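Local structure of possible metal-dependent hydrolase (Veillonella parvula, 3RPC) at residues H9-T14 with M227-H232. The protein is probably a zinc-dependent hydrolase of the metallo-beta-lactamase superfamily that holds a pair of zinc ions in its active site. Numbering follows the deposited sequence.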
# COMPACT_ATOMS: atom_id res chain seq x y z
N HIS A 9 -9.23 7.20 -25.16
CA HIS A 9 -7.80 7.10 -24.97
C HIS A 9 -7.08 8.21 -25.71
O HIS A 9 -7.46 8.54 -26.83
CB HIS A 9 -7.25 5.75 -25.42
CG HIS A 9 -5.85 5.55 -24.95
ND1 HIS A 9 -5.51 5.71 -23.63
CD2 HIS A 9 -4.70 5.30 -25.62
CE1 HIS A 9 -4.21 5.53 -23.49
NE2 HIS A 9 -3.70 5.29 -24.68
N ILE A 10 -6.06 8.80 -25.10
CA ILE A 10 -5.29 9.87 -25.76
C ILE A 10 -3.92 9.35 -26.20
O ILE A 10 -3.66 9.21 -27.40
CB ILE A 10 -5.18 11.14 -24.89
CG1 ILE A 10 -6.58 11.67 -24.54
CG2 ILE A 10 -4.37 12.22 -25.62
CD1 ILE A 10 -7.42 12.04 -25.74
N ARG A 11 -3.05 9.04 -25.25
CA ARG A 11 -1.70 8.59 -25.60
C ARG A 11 -0.99 8.13 -24.33
O ARG A 11 -1.04 8.82 -23.33
CB ARG A 11 -0.90 9.73 -26.26
CG ARG A 11 0.46 9.26 -26.82
CD ARG A 11 1.28 10.43 -27.38
NE ARG A 11 1.57 11.42 -26.34
CZ ARG A 11 2.18 12.58 -26.56
NH1 ARG A 11 2.58 12.91 -27.79
NH2 ARG A 11 2.39 13.42 -25.55
N ASN A 12 -0.34 6.97 -24.40
CA ASN A 12 0.31 6.35 -23.23
C ASN A 12 -0.72 6.06 -22.13
O ASN A 12 -1.62 5.25 -22.34
CB ASN A 12 1.48 7.20 -22.70
CG ASN A 12 2.44 6.38 -21.84
OD1 ASN A 12 2.79 5.25 -22.18
ND2 ASN A 12 2.88 6.96 -20.73
N ALA A 13 -0.62 6.73 -20.98
CA ALA A 13 -1.61 6.58 -19.91
C ALA A 13 -2.58 7.76 -19.86
O ALA A 13 -3.42 7.83 -18.97
CB ALA A 13 -0.92 6.41 -18.55
N THR A 14 -2.47 8.67 -20.82
CA THR A 14 -3.33 9.85 -20.84
C THR A 14 -4.65 9.49 -21.50
O THR A 14 -4.67 8.93 -22.59
CB THR A 14 -2.68 11.01 -21.61
OG1 THR A 14 -1.39 11.30 -21.06
CG2 THR A 14 -3.55 12.27 -21.57
N MSE A 227 1.04 2.18 -23.85
CA MSE A 227 1.86 1.53 -24.86
C MSE A 227 2.22 2.44 -26.03
O MSE A 227 1.60 3.49 -26.25
CB MSE A 227 1.14 0.29 -25.40
CG MSE A 227 1.06 -0.82 -24.35
SE MSE A 227 0.03 -2.38 -24.86
CE MSE A 227 -1.75 -1.64 -24.59
N ASP A 228 3.25 2.01 -26.76
CA ASP A 228 3.64 2.61 -28.03
C ASP A 228 3.92 4.11 -27.92
O ASP A 228 3.70 4.86 -28.88
CB ASP A 228 2.55 2.37 -29.10
CG ASP A 228 2.26 0.89 -29.35
OD1 ASP A 228 2.96 0.02 -28.82
OD2 ASP A 228 1.29 0.61 -30.09
N THR A 229 4.42 4.56 -26.78
CA THR A 229 4.67 5.99 -26.56
C THR A 229 6.04 6.27 -25.94
O THR A 229 6.84 7.01 -26.53
CB THR A 229 3.58 6.62 -25.68
OG1 THR A 229 2.28 6.30 -26.21
CG2 THR A 229 3.74 8.15 -25.65
N VAL A 230 6.29 5.73 -24.75
CA VAL A 230 7.59 5.94 -24.12
C VAL A 230 8.58 4.89 -24.61
O VAL A 230 8.19 3.90 -25.24
CB VAL A 230 7.51 5.97 -22.56
CG1 VAL A 230 6.66 7.15 -22.09
CG2 VAL A 230 6.99 4.66 -21.98
N ASN A 231 9.86 5.12 -24.36
CA ASN A 231 10.89 4.28 -24.96
C ASN A 231 10.98 2.89 -24.36
O ASN A 231 11.32 1.94 -25.08
CB ASN A 231 12.26 4.94 -24.87
CG ASN A 231 12.71 5.12 -23.44
OD1 ASN A 231 12.27 6.04 -22.76
ND2 ASN A 231 13.58 4.22 -22.96
N HIS A 232 10.72 2.77 -23.06
CA HIS A 232 11.07 1.54 -22.35
C HIS A 232 9.95 0.52 -22.17
O HIS A 232 10.16 -0.52 -21.55
CB HIS A 232 11.75 1.84 -21.00
CG HIS A 232 10.91 2.61 -20.03
ND1 HIS A 232 9.86 3.41 -20.42
CD2 HIS A 232 10.98 2.71 -18.68
CE1 HIS A 232 9.31 3.97 -19.35
NE2 HIS A 232 9.97 3.56 -18.28
O HOH W 1 -0.79 5.06 -26.38
O HOH W 2 4.41 3.58 -24.02
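Thr-229 packs its side chain against Arg-11 and Asn-12 at the type II' turn that joins strands 6-11 and 14-19. Its CB lies 3.7 Å from CB of Asn-12, while its methyl CG2 sits 3.7 Å from CG of Arg-11, whose chain crosses it at about a right angle. With OG1 beside the backbone N (chi1 -51°), CG2 is left anti to that nitrogen and meets the arginine aliphatic chain, while OG1 points back to the carbonyl of Met-227 and still touches CG of Arg-11. OG1 donates to the carbonyl O of Met-227 at 2.9 Å, coming in 40° out of the carbonyl plane.

The guanidinium of Arg-11 bonds to the carbonyls of Phe-29, Ala-31 and Val-52. In Asn-12, CG stands anti to the backbone N (chi1 -160°), which takes the amide past Thr-229 until ND2 is 4.0 Å from CG1 of Val-230.

Two waters join the segments. One accepts from the backbone N of Asn-12 at 2.8 Å and can donate to O of Met-227, though it has more acceptors in reach than protons; the other donates to OD1 of Asn-12 at 3.0 Å and accepts from N of Val-230.

Since the 227-232 loop follows zinc ligand His-226 and the Asn-12 side chain lies about 5 Å from a zinc ion, this partly water-mediated junction brings the turn up beside the zinc site, consistent with a second-shell place for Asn-12.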